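Side-chain contact in clostripain-related protein (PDB 6N9J), which is a secreted clostripain-family (C11) cysteine protease that probably cleaves peptide bonds and is covalently blocked by an irreversible peptide inhibitor: residues A[58-63]-A[90-95]. Residues are numbered along the deposited sequence; the frame is centred on the assembly and turned at random.
Sequences PKLIRL and KNVFTT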
loop_
_atom_site.group_PDB
_atom_site.type_symbol
_atom_site.label_atom_id
_atom_site.label_comp_id
_atom_site.label_asym_id
_atom_site.label_seq_id
_atom_site.Cartn_x
_atom_site.Cartn_y
_atom_site.Cartn_z
ATOM N N PRO A 58 9.000 0.196 21.082
ATOM C CA PRO A 58 7.694 0.281 20.424
ATOM C C PRO A 58 6.529 0.302 21.413
ATOM O O PRO A 58 6.679 -0.079 22.584
ATOM C CB PRO A 58 7.655 -0.983 19.566
ATOM C CG PRO A 58 9.099 -1.254 19.261
ATOM C CD PRO A 58 9.831 -0.884 20.523
ATOM N N LYS A 59 5.387 0.784 20.936
ATOM C CA LYS A 59 4.184 0.850 21.746
ATOM C C LYS A 59 2.969 0.608 20.862
ATOM O O LYS A 59 2.991 0.892 19.659
ATOM C CB LYS A 59 4.075 2.202 22.455
ATOM C CG LYS A 59 4.064 3.396 21.504
ATOM C CD LYS A 59 4.064 4.738 22.240
ATOM C CE LYS A 59 4.063 5.897 21.235
ATOM N NZ LYS A 59 3.960 7.256 21.865
ATOM N N LEU A 60 1.929 0.050 21.464
ATOM C CA LEU A 60 0.636 -0.088 20.813
ATOM C C LEU A 60 -0.332 0.784 21.588
ATOM O O LEU A 60 -0.565 0.534 22.767
ATOM C CB LEU A 60 0.174 -1.551 20.800
ATOM C CG LEU A 60 -1.250 -1.840 20.313
ATOM C CD1 LEU A 60 -1.356 -1.581 18.826
ATOM C CD2 LEU A 60 -1.676 -3.269 20.645
ATOM N N ILE A 61 -0.865 1.828 20.956
ATOM C CA ILE A 61 -1.812 2.706 21.646
ATOM C C ILE A 61 -3.168 2.770 20.984
ATOM O O ILE A 61 -3.371 2.303 19.862
ATOM C CB ILE A 61 -1.306 4.159 21.750
ATOM C CG1 ILE A 61 -1.082 4.743 20.359
ATOM C CG2 ILE A 61 -0.060 4.242 22.604
ATOM C CD1 ILE A 61 -0.628 6.179 20.362
ATOM N N ARG A 62 -4.091 3.377 21.707
ATOM C CA ARG A 62 -5.395 3.731 21.189
ATOM C C ARG A 62 -5.625 5.212 21.462
ATOM O O ARG A 62 -5.353 5.697 22.570
ATOM C CB ARG A 62 -6.492 2.887 21.842
ATOM C CG ARG A 62 -7.903 3.312 21.461
ATOM C CD ARG A 62 -8.962 2.512 22.205
ATOM N NE ARG A 62 -10.301 2.851 21.733
ATOM C CZ ARG A 62 -11.052 3.820 22.246
ATOM N NH1 ARG A 62 -10.597 4.544 23.261
ATOM N NH2 ARG A 62 -12.257 4.064 21.743
ATOM N N LEU A 63 -6.124 5.921 20.456
ATOM C CA LEU A 63 -6.422 7.339 20.601
ATOM C C LEU A 63 -7.840 7.532 21.122
ATOM O O LEU A 63 -8.796 7.021 20.552
ATOM C CB LEU A 63 -6.231 8.064 19.266
ATOM C CG LEU A 63 -4.823 7.939 18.673
ATOM C CD1 LEU A 63 -4.691 8.722 17.370
ATOM C CD2 LEU A 63 -3.799 8.413 19.686
ATOM N N LYS A 90 2.190 -10.759 14.229
ATOM C CA LYS A 90 1.100 -11.592 14.706
ATOM C C LYS A 90 0.710 -11.223 16.137
ATOM O O LYS A 90 -0.474 -11.072 16.444
ATOM C CB LYS A 90 1.485 -13.070 14.627
ATOM C CG LYS A 90 1.384 -13.672 13.227
ATOM C CD LYS A 90 1.777 -15.135 13.251
ATOM C CE LYS A 90 1.306 -15.850 12.006
ATOM N NZ LYS A 90 1.499 -17.321 12.165
ATOM N N ASN A 91 1.703 -11.062 17.005
ATOM C CA ASN A 91 1.431 -10.693 18.395
ATOM C C ASN A 91 0.752 -9.325 18.485
ATOM O O ASN A 91 -0.212 -9.143 19.245
ATOM C CB ASN A 91 2.723 -10.706 19.218
ATOM C CG ASN A 91 2.496 -10.329 20.685
ATOM O OD1 ASN A 91 2.762 -9.197 21.095
ATOM N ND2 ASN A 91 2.009 -11.281 21.481
ATOM N N VAL A 92 1.244 -8.368 17.699
ATOM C CA VAL A 92 0.620 -7.051 17.654
ATOM C C VAL A 92 -0.837 -7.167 17.229
ATOM O O VAL A 92 -1.715 -6.589 17.867
ATOM C CB VAL A 92 1.351 -6.102 16.689
ATOM C CG1 VAL A 92 0.578 -4.793 16.544
ATOM C CG2 VAL A 92 2.768 -5.851 17.166
ATOM N N PHE A 93 -1.082 -7.909 16.146
ATOM C CA PHE A 93 -2.434 -8.132 15.626
ATOM C C PHE A 93 -3.360 -8.752 16.660
ATOM O O PHE A 93 -4.458 -8.274 16.886
ATOM C CB PHE A 93 -2.411 -9.062 14.409
ATOM C CG PHE A 93 -1.916 -8.420 13.137
ATOM C CD1 PHE A 93 -1.785 -7.049 13.032
ATOM C CD2 PHE A 93 -1.603 -9.205 12.033
ATOM C CE1 PHE A 93 -1.334 -6.469 11.858
ATOM C CE2 PHE A 93 -1.143 -8.628 10.854
ATOM C CZ PHE A 93 -1.018 -7.254 10.771
ATOM N N THR A 94 -2.912 -9.858 17.242
ATOM C CA THR A 94 -3.707 -10.632 18.176
ATOM C C THR A 94 -4.148 -9.765 19.348
ATOM O O THR A 94 -5.309 -9.786 19.740
ATOM C CB THR A 94 -2.921 -11.847 18.685
ATOM O OG1 THR A 94 -2.672 -12.735 17.586
ATOM C CG2 THR A 94 -3.702 -12.590 19.752
ATOM N N THR A 95 -3.218 -8.981 19.875
ATOM C CA THR A 95 -3.497 -8.070 20.978
ATOM C C THR A 95 -4.467 -6.965 20.578
ATOM O O THR A 95 -5.426 -6.675 21.294
ATOM C CB THR A 95 -2.197 -7.418 21.501
ATOM O OG1 THR A 95 -1.279 -8.433 21.913
ATOM C CG2 THR A 95 -2.486 -6.505 22.668
#
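Leu60, on strand 59-65, carries the whole contact, setting its two methyls against Val92 and Thr95 of helix 86-99. The interface is small, 107 Å² summed over both sides, and apolar. Near the start of the helical segment, Asn91 supplies a carbonyl oxygen that accepts from Thr95, one turn further on. Val92 comes next: its CA stands 7.6 Å from that of Leu60, the closest pair of CA atoms across the two segments. Leu60 spans this spacing with its side chain, CG anti to the backbone N (chi1 172°) and CB directed toward the helix. Its CD1 approaches Val92 CG1 at 4.4 Å, a loose apolar touch, while Leu60 CD2 is 4.3 Å from Val92 O. Val92 also packs on Tyr16 of strand 9-18 and Tyr51 of strand 46-53, and Leu60 and Phe93 both on Leu14, again of strand 9-18. These neighbours place helix 86-99 over one face of the central mixed sheet, in the alpha/beta/alpha sandwich of the clan CD peptidases; the helix leads through a short loop into strand 105-110, which lies parallel to strand 9-18, yet here it meets strand 59-65, which pairs antiparallel with 46-53. Thr95 makes the closest approach, its CG2 3.9 Å from Leu60 CD2, the two side chains passing one another, pointing opposite ways, with their methyls alongside. The methyl can face the leucine because the hydroxyl is turned back into the helix: Thr95 OG1 donates to Asn91 O at 3.0 Å, tilted 30° from the carbonyl plane, while Thr95 N reaches the same oxygen from the opposite face at 3.1 Å.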